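Local coordinates for protein AlbC (Streptomyces noursei, PDB 3OQV) that makes cyclodipeptides without ATP from two aminoacyl-tRNAs, joining the phenylalanyl and leucyl groups into the precursor of the antibacterial albonoursin, at residues A[126-131]-A[182-187]; A[32-37]-A[49-54]. All coordinates share one frame; numbering follows the deposited sequence. Where two conformers were deposited one is given.

Contact 1 of 2, residues A[126-131]-A[182-187]. With DTD (dithiane diol), chain B.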
ATOM      1  N   PRO A 126      15.232  -2.061  10.191  1.00 27.84           N
ATOM      2  CA  PRO A 126      14.989  -1.608  11.556  1.00 30.27           C
ATOM      3  C   PRO A 126      13.922  -0.518  11.630  1.00 29.70           C
ATOM      4  O   PRO A 126      13.098  -0.518  12.547  1.00 30.02           O
ATOM      5  CB  PRO A 126      16.351  -1.049  11.976  1.00 28.70           C
ATOM      6  CG  PRO A 126      17.323  -1.893  11.236  1.00 30.53           C
ATOM      7  CD  PRO A 126      16.670  -2.169   9.890  1.00 29.23           C
ATOM      8  N   GLU A 127      13.944   0.408  10.674  1.00 28.04           N
ATOM      9  CA  GLU A 127      12.971   1.489  10.638  1.00 24.69           C
ATOM     10  C   GLU A 127      11.546   0.942  10.635  1.00 26.68           C
ATOM     11  O   GLU A 127      10.702   1.373  11.422  1.00 25.26           O
ATOM     12  CB  GLU A 127      13.182   2.365   9.402  1.00 23.96           C
ATOM     13  CG  GLU A 127      14.453   3.193   9.437  1.00 26.83           C
ATOM     14  CD  GLU A 127      15.614   2.536   8.708  1.00 30.24           C
ATOM     15  OE1 GLU A 127      15.581   1.298   8.487  1.00 32.96           O
ATOM     16  OE2 GLU A 127      16.548   3.269   8.325  1.00 28.10           O
ATOM     17  N   TYR A 128      11.286  -0.025   9.758  1.00 23.34           N
ATOM     18  CA  TYR A 128       9.957  -0.616   9.663  1.00 22.73           C
ATOM     19  C   TYR A 128       9.619  -1.370  10.936  1.00 21.10           C
ATOM     20  O   TYR A 128       8.504  -1.274  11.445  1.00 24.01           O
ATOM     21  CB  TYR A 128       9.869  -1.568   8.462  1.00 20.18           C
ATOM     22  CG  TYR A 128       8.587  -2.379   8.410  1.00 22.07           C
ATOM     23  CD1 TYR A 128       7.511  -1.954   7.645  1.00 26.78           C
ATOM     24  CD2 TYR A 128       8.439  -3.549   9.163  1.00 24.15           C
ATOM     25  CE1 TYR A 128       6.319  -2.693   7.591  1.00 28.39           C
ATOM     26  CE2 TYR A 128       7.263  -4.312   9.094  1.00 25.28           C
ATOM     27  CZ  TYR A 128       6.208  -3.866   8.309  1.00 29.59           C
ATOM     28  OH  TYR A 128       5.028  -4.571   8.254  1.00 28.98           O
ATOM     29  N   ARG A 129      10.573  -2.149  11.432  0.50 23.62           N
ATOM     30  CA  ARG A 129      10.333  -3.015  12.586  0.50 25.44           C
ATOM     31  C   ARG A 129       9.917  -2.180  13.798  0.50 26.36           C
ATOM     32  O   ARG A 129       8.957  -2.505  14.502  0.50 25.67           O
ATOM     33  CB  ARG A 129      11.588  -3.843  12.897  0.50 25.88           C
ATOM     34  CG  ARG A 129      11.991  -4.782  11.757  0.50 30.68           C
ATOM     35  CD  ARG A 129      12.862  -5.942  12.236  0.50 35.46           C
ATOM     36  NE  ARG A 129      13.931  -5.499  13.125  0.50 41.49           N
ATOM     37  CZ  ARG A 129      15.195  -5.333  12.752  0.50 41.40           C
ATOM     38  NH1 ARG A 129      15.563  -5.581  11.502  0.50 40.02           N
ATOM     39  NH2 ARG A 129      16.094  -4.923  13.633  0.50 37.20           N
ATOM     40  N   ALA A 130      10.620  -1.078  14.018  1.00 24.78           N
ATOM     41  CA  ALA A 130      10.339  -0.244  15.187  1.00 28.18           C
ATOM     42  C   ALA A 130       8.899   0.282  15.141  1.00 27.97           C
ATOM     43  O   ALA A 130       8.216   0.353  16.169  1.00 29.64           O
ATOM     44  CB  ALA A 130      11.337   0.894  15.286  1.00 26.11           C
ATOM     45  N   VAL A 131       8.449   0.663  13.948  1.00 27.05           N
ATOM     46  CA  VAL A 131       7.103   1.179  13.794  1.00 27.05           C
ATOM     47  C   VAL A 131       6.095   0.057  13.972  1.00 25.94           C
ATOM     48  O   VAL A 131       5.058   0.238  14.603  1.00 27.53           O
ATOM     49  CB  VAL A 131       6.911   1.891  12.436  1.00 25.14           C
ATOM     50  CG1 VAL A 131       5.447   2.297  12.249  1.00 27.46           C
ATOM     51  CG2 VAL A 131       7.829   3.105  12.358  1.00 25.04           C
ATOM     52  N   GLU A 182       0.874  -3.612   6.316  1.00 25.45           N
ATOM     53  CA  GLU A 182       0.835  -2.303   5.642  1.00 24.15           C
ATOM     54  C   GLU A 182       0.788  -1.147   6.635  1.00 26.02           C
ATOM     55  O   GLU A 182       1.112  -0.004   6.296  1.00 25.74           O
ATOM     56  CB  GLU A 182      -0.401  -2.221   4.740  1.00 25.20           C
ATOM     57  CG  GLU A 182      -0.316  -3.108   3.496  1.00 28.25           C
ATOM     58  CD  GLU A 182      -1.422  -2.807   2.498  1.00 30.26           C
ATOM     59  OE1 GLU A 182      -2.559  -2.550   2.935  1.00 30.59           O
ATOM     60  OE2 GLU A 182      -1.153  -2.766   1.278  1.00 34.02           O
ATOM     61  N   ALA A 183       0.359  -1.448   7.855  1.00 23.35           N
ATOM     62  CA  ALA A 183      -0.019  -0.418   8.820  1.00 27.00           C
ATOM     63  C   ALA A 183       1.109   0.550   9.200  1.00 25.29           C
ATOM     64  O   ALA A 183       0.854   1.743   9.367  1.00 24.04           O
ATOM     65  CB  ALA A 183      -0.622  -1.057  10.075  1.00 26.88           C
ATOM     66  N   PRO A 184       2.346   0.042   9.380  1.00 25.81           N
ATOM     67  CA  PRO A 184       3.466   0.964   9.611  1.00 26.14           C
ATOM     68  C   PRO A 184       3.537   2.075   8.564  1.00 26.32           C
ATOM     69  O   PRO A 184       3.863   3.225   8.894  1.00 22.65           O
ATOM     70  CB  PRO A 184       4.689   0.046   9.511  1.00 23.86           C
ATOM     71  CG  PRO A 184       4.169  -1.273  10.084  1.00 24.55           C
ATOM     72  CD  PRO A 184       2.755  -1.371   9.529  1.00 26.32           C
ATOM     73  N   LEU A 185       3.200   1.742   7.324  1.00 23.99           N
ATOM     74  CA  LEU A 185       3.259   2.715   6.234  1.00 27.78           C
ATOM     75  C   LEU A 185       2.106   3.720   6.285  1.00 28.61           C
ATOM     76  O   LEU A 185       2.311   4.915   6.061  1.00 28.70           O
ATOM     77  CB  LEU A 185       3.303   2.015   4.871  1.00 28.21           C
ATOM     78  CG  LEU A 185       4.680   1.438   4.503  1.00 29.41           C
ATOM     79  CD1 LEU A 185       5.031   0.269   5.416  1.00 28.12           C
ATOM     80  CD2 LEU A 185       4.724   0.987   3.051  1.00 34.81           C
ATOM     81  N   PHE A 186       0.911   3.262   6.655  1.00 26.93           N
ATOM     82  CA  PHE A 186      -0.207   4.190   6.735  1.00 27.77           C
ATOM     83  C   PHE A 186      -0.362   4.928   8.069  1.00 29.23           C
ATOM     84  O   PHE A 186      -0.972   5.990   8.117  1.00 31.83           O
ATOM     85  CB  PHE A 186      -1.528   3.618   6.158  1.00 27.99           C
ATOM     86  CG  PHE A 186      -2.096   2.431   6.909  1.00 24.56           C
ATOM     87  CD1 PHE A 186      -2.774   2.612   8.102  1.00 28.55           C
ATOM     88  CD2 PHE A 186      -2.155   1.181   6.297  1.00 28.80           C
ATOM     89  CE1 PHE A 186      -3.371   1.540   8.753  1.00 29.90           C
ATOM     90  CE2 PHE A 186      -2.778   0.102   6.932  1.00 25.68           C
ATOM     91  CZ  PHE A 186      -3.415   0.291   8.140  1.00 26.98           C
ATOM     92  N   ALA A 187       0.329   4.453   9.103  1.00 26.38           N
ATOM     93  CA  ALA A 187       0.294   5.111  10.400  1.00 27.00           C
ATOM     94  C   ALA A 187       1.501   6.011  10.627  1.00 28.00           C
ATOM     95  O   ALA A 187       1.412   7.012  11.341  1.00 28.64           O
ATOM     96  CB  ALA A 187       0.167   4.081  11.521  1.00 26.37           C
TER
HETATM   97  S1  DTD B 248      -0.254   1.728   2.196  1.00 71.60           S
HETATM   98  C1  DTD B 248      -1.879   1.917   1.540  1.00 67.05           C
HETATM   99  C2  DTD B 248      -1.766   1.936   0.022  1.00 67.24           C
HETATM  100  O2  DTD B 248      -2.921   2.569  -0.545  1.00 66.75           O
HETATM  101  C3  DTD B 248      -1.594   0.509  -0.491  1.00 65.51           C
HETATM  102  O3  DTD B 248      -2.177   0.350  -1.792  1.00 64.32           O
HETATM  103  C4  DTD B 248      -0.119   0.131  -0.547  1.00 67.66           C
HETATM  104  S4  DTD B 248       0.659   0.390   1.018  1.00 68.91           S

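Contact 2 of 2, residues A[32-37]-A[49-54]. With DTD (dithiane diol), chain B.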
ATOM      1  N   ALA A  32       6.968  11.680  -0.489  1.00 23.56           N
ATOM      2  CA  ALA A  32       5.739  10.987  -0.855  1.00 25.78           C
ATOM      3  C   ALA A  32       5.935   9.485  -0.834  1.00 25.09           C
ATOM      4  O   ALA A  32       7.014   8.967  -1.166  1.00 24.87           O
ATOM      5  CB  ALA A  32       5.254  11.427  -2.233  1.00 24.71           C
ATOM      6  N   LEU A  33       4.875   8.786  -0.453  1.00 23.74           N
ATOM      7  CA  LEU A  33       4.812   7.345  -0.612  1.00 22.00           C
ATOM      8  C   LEU A  33       3.749   6.974  -1.657  1.00 22.64           C
ATOM      9  O   LEU A  33       2.590   7.401  -1.573  1.00 20.22           O
ATOM     10  CB  LEU A  33       4.498   6.678   0.730  1.00 22.36           C
ATOM     11  CG  LEU A  33       4.020   5.232   0.609  1.00 21.55           C
ATOM     12  CD1 LEU A  33       5.185   4.332   0.254  1.00 24.08           C
ATOM     13  CD2 LEU A  33       3.341   4.781   1.900  1.00 23.28           C
ATOM     14  N   ILE A  34       4.163   6.188  -2.644  1.00 20.80           N
ATOM     15  CA  ILE A  34       3.238   5.572  -3.601  1.00 23.43           C
ATOM     16  C   ILE A  34       3.186   4.070  -3.374  1.00 24.39           C
ATOM     17  O   ILE A  34       4.161   3.362  -3.657  1.00 22.26           O
ATOM     18  CB  ILE A  34       3.721   5.786  -5.041  1.00 22.64           C
ATOM     19  CG1 ILE A  34       3.753   7.281  -5.369  1.00 27.99           C
ATOM     20  CG2 ILE A  34       2.807   5.035  -6.024  1.00 26.28           C
ATOM     21  CD1 ILE A  34       4.566   7.628  -6.618  1.00 28.51           C
ATOM     22  N   GLY A  35       2.106   3.610  -2.743  1.00 25.13           N
ATOM     23  CA  GLY A  35       1.945   2.203  -2.443  1.00 24.82           C
ATOM     24  C   GLY A  35       1.154   1.556  -3.557  1.00 28.32           C
ATOM     25  O   GLY A  35       0.169   2.120  -4.030  1.00 29.03           O
ATOM     26  N   ILE A  36       1.657   0.427  -4.054  1.00 26.48           N
ATOM     27  CA  ILE A  36       1.085  -0.228  -5.215  1.00 26.95           C
ATOM     28  C   ILE A  36       0.690  -1.647  -4.824  1.00 27.76           C
ATOM     29  O   ILE A  36       1.546  -2.486  -4.587  1.00 25.23           O
ATOM     30  CB  ILE A  36       2.096  -0.291  -6.381  1.00 25.28           C
ATOM     31  CG1 ILE A  36       2.494   1.129  -6.787  1.00 28.83           C
ATOM     32  CG2 ILE A  36       1.469  -1.018  -7.575  1.00 28.70           C
ATOM     33  CD1 ILE A  36       3.525   1.218  -7.881  1.00 30.55           C
ATOM     34  N   SER A  37      -0.608  -1.896  -4.693  1.00 29.26           N
ATOM     35  CA  SER A  37      -1.067  -3.231  -4.377  1.00 32.82           C
ATOM     36  C   SER A  37      -1.204  -4.033  -5.659  1.00 35.32           C
ATOM     37  O   SER A  37      -1.414  -3.473  -6.730  1.00 37.40           O
ATOM     38  CB  SER A  37      -2.394  -3.196  -3.623  1.00 34.32           C
ATOM     39  OG  SER A  37      -3.488  -3.242  -4.511  1.00 39.16           O
ATOM     40  N   VAL A  49       2.956   6.174 -14.670  1.00 35.27           N
ATOM     41  CA  VAL A  49       3.851   7.188 -15.212  1.00 37.48           C
ATOM     42  C   VAL A  49       3.425   8.597 -14.809  1.00 37.95           C
ATOM     43  O   VAL A  49       4.248   9.386 -14.337  1.00 37.42           O
ATOM     44  CB  VAL A  49       3.963   7.082 -16.746  1.00 37.36           C
ATOM     45  CG1 VAL A  49       4.687   8.286 -17.316  1.00 37.83           C
ATOM     46  CG2 VAL A  49       4.699   5.795 -17.127  1.00 40.13           C
ATOM     47  N   MET A  50       2.138   8.902 -14.960  1.00 37.37           N
ATOM     48  CA  MET A  50       1.637  10.230 -14.607  1.00 37.77           C
ATOM     49  C   MET A  50       1.827  10.520 -13.118  1.00 36.15           C
ATOM     50  O   MET A  50       2.174  11.637 -12.734  1.00 35.79           O
ATOM     51  CB  MET A  50       0.165  10.379 -14.995  1.00 39.67           C
ATOM     52  CG  MET A  50      -0.063  10.688 -16.474  1.00 47.78           C
ATOM     53  SD  MET A  50      -1.214  12.061 -16.717  1.00 69.57           S
ATOM     54  CE  MET A  50      -2.582  11.547 -15.664  1.00 57.65           C
ATOM     55  N   LEU A  51       1.588   9.513 -12.286  1.00 32.39           N
ATOM     56  CA  LEU A  51       1.730   9.667 -10.847  1.00 32.64           C
ATOM     57  C   LEU A  51       3.191   9.872 -10.434  1.00 32.81           C
ATOM     58  O   LEU A  51       3.498  10.734  -9.605  1.00 29.99           O
ATOM     59  CB  LEU A  51       1.123   8.466 -10.117  1.00 29.08           C
ATOM     60  CG  LEU A  51       1.252   8.478  -8.592  1.00 32.94           C
ATOM     61  CD1 LEU A  51       0.748   9.800  -7.997  1.00 36.98           C
ATOM     62  CD2 LEU A  51       0.523   7.276  -7.991  1.00 35.71           C
ATOM     63  N   LEU A  52       4.083   9.067 -11.002  1.00 30.15           N
ATOM     64  CA  LEU A  52       5.515   9.243 -10.795  1.00 31.39           C
ATOM     65  C   LEU A  52       5.984  10.646 -11.177  1.00 33.86           C
ATOM     66  O   LEU A  52       6.779  11.262 -10.459  1.00 32.26           O
ATOM     67  CB  LEU A  52       6.310   8.195 -11.578  1.00 32.93           C
ATOM     68  CG  LEU A  52       6.227   6.762 -11.056  1.00 31.32           C
ATOM     69  CD1 LEU A  52       6.962   5.792 -11.986  1.00 33.85           C
ATOM     70  CD2 LEU A  52       6.788   6.695  -9.638  1.00 35.96           C
ATOM     71  N   GLN A  53       5.497  11.147 -12.309  1.00 35.58           N
ATOM     72  CA  GLN A  53       5.895  12.463 -12.784  1.00 37.65           C
ATOM     73  C   GLN A  53       5.361  13.533 -11.839  1.00 38.07           C
ATOM     74  O   GLN A  53       6.074  14.457 -11.452  1.00 38.38           O
ATOM     75  CB  GLN A  53       5.354  12.704 -14.193  1.00 39.44           C
ATOM     76  CG  GLN A  53       6.045  11.889 -15.272  1.00 44.59           C
ATOM     77  CD  GLN A  53       5.395  12.062 -16.632  1.00 54.16           C
ATOM     78  OE1 GLN A  53       4.185  11.883 -16.784  1.00 55.15           O
ATOM     79  NE2 GLN A  53       6.198  12.411 -17.632  1.00 52.26           N
ATOM     80  N   TRP A  54       4.094  13.392 -11.475  1.00 38.52           N
ATOM     81  CA  TRP A  54       3.466  14.300 -10.534  1.00 39.96           C
ATOM     82  C   TRP A  54       4.267  14.387  -9.240  1.00 40.17           C
ATOM     83  O   TRP A  54       4.531  15.482  -8.743  1.00 40.84           O
ATOM     84  CB  TRP A  54       2.043  13.835 -10.239  1.00 39.88           C
ATOM     85  CG  TRP A  54       1.308  14.722  -9.284  1.00 44.96           C
ATOM     86  CD1 TRP A  54       0.644  15.878  -9.580  1.00 46.54           C
ATOM     87  CD2 TRP A  54       1.115  14.495  -7.884  1.00 44.07           C
ATOM     88  NE1 TRP A  54       0.065  16.394  -8.441  1.00 45.04           N
ATOM     89  CE2 TRP A  54       0.355  15.571  -7.385  1.00 46.26           C
ATOM     90  CE3 TRP A  54       1.525  13.490  -7.000  1.00 46.60           C
ATOM     91  CZ2 TRP A  54      -0.010  15.669  -6.042  1.00 44.30           C
ATOM     92  CZ3 TRP A  54       1.171  13.596  -5.669  1.00 42.43           C
ATOM     93  CH2 TRP A  54       0.390  14.661  -5.208  1.00 39.42           C
TER
HETATM   94  S1  DTD B 248      -0.254   1.728   2.196  1.00 71.60           S
HETATM   95  C1  DTD B 248      -1.879   1.917   1.540  1.00 67.05           C
HETATM   96  C2  DTD B 248      -1.766   1.936   0.022  1.00 67.24           C
HETATM   97  O2  DTD B 248      -2.921   2.569  -0.545  1.00 66.75           O
HETATM   98  C3  DTD B 248      -1.594   0.509  -0.491  1.00 65.51           C
HETATM   99  O3  DTD B 248      -2.177   0.350  -1.792  1.00 64.32           O
HETATM  100  C4  DTD B 248      -0.119   0.131  -0.547  1.00 67.66           C
HETATM  101  S4  DTD B 248       0.659   0.390   1.018  1.00 68.91           S

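Contact 1 of 2, residues A[126-131]-A[182-187]
The ring of P184 fits between V131, which points at it from helix 126-131, and Y128, whose ring end swings in beside it. CE1 of Y128 lies 3.6 Å from CG of P184, in an oblique approach, while CD1 of L185 comes to the edge of the same tyrosine ring, 3.9 Å from CE1. On the other side of the proline, V131 brings CG1 to 3.6 Å from CB of P184; this branch stands anti to its backbone N (chi1 174°), which carries it over to the second helix. All four side chains are buried, and no hydrogen bond joins the two segments. The polar end of Y128 is held by neighbours instead: its OH pairs with A181 O, one residue before the second segment, and also with R132 and Q123. With its nitrogen closed into the ring, P184 cannot donate to the turn before it, and the helix is kinked there; E182 O takes the N-H groups of both L185 and F186. Two residues before P184, E182 points away from Y128 and V131, and its OE2 lies 3.6 Å from C4 of the dithiane diol. The short segments cross at 87°, with axes 9.3 Å apart. The arrangement is a nearly perpendicular helix-helix crossing behind the active-site pocket, whose E182 may have a critical part in catalysis, as inferred from related enzymes.

Contact 2 of 2, residues A[32-37]-A[49-54]
I34 reaches from strand 32-37 into the surface of helix 49-54, where L51 and L52 receive it. From CB, which faces the helix, the side chain divides. The CG2 branch ends 3.8 Å from CD2 of L51, and the two side chains meet tip to tip. The longer branch starts at CG1, 4.2 Å from the same CD2 of L51, and runs on nearly extended (chi2 164°) to CD1. That last methyl touches both leucines, lying 3.9 Å from CG of L51 and 3.9 Å from CD2 of L52, whose side chain crosses it at about a right angle. F43, from the loop between strand and helix, packs on I34 and L51 alike. Cutting I34 back to an alanine is likely to open a gap between strand and helix, leaving L51 and L52 without their partner across it. Next along the strand, G35 belongs to the pocket side: its CA lies 3.5 Å from C4 of the dithiane diol, and a CB there would run into the ligand; S37, the inferred nucleophile, ends the segment. With aliphatic carbons alone meeting and no hydrogen bond across, this contact rests on shape and buried apolar surface.

In the fold
Strand 29-37 is the central strand of the parallel, Rossmann-like sheet, and the chain passes from it through F43 into helix 45-58. Contact 2 closes this first short loop, inside the beta-alpha-beta unit completed by strand 59-67, and ties helix 45-58 to the central strand. Only after helix 82-107 and edge strand 114-118 does contact 1 open; it closes across 50 mostly helical residues and ties helix 126-141 to helix 169-193. The two loops are therefore in series, neither nested nor crossed. The centres of the contacts lie about 19 Å apart, yet they touch where L185 packs on L33, joining helix 169-193 to the same strand, and each contact has a residue bordering the dithiane diol.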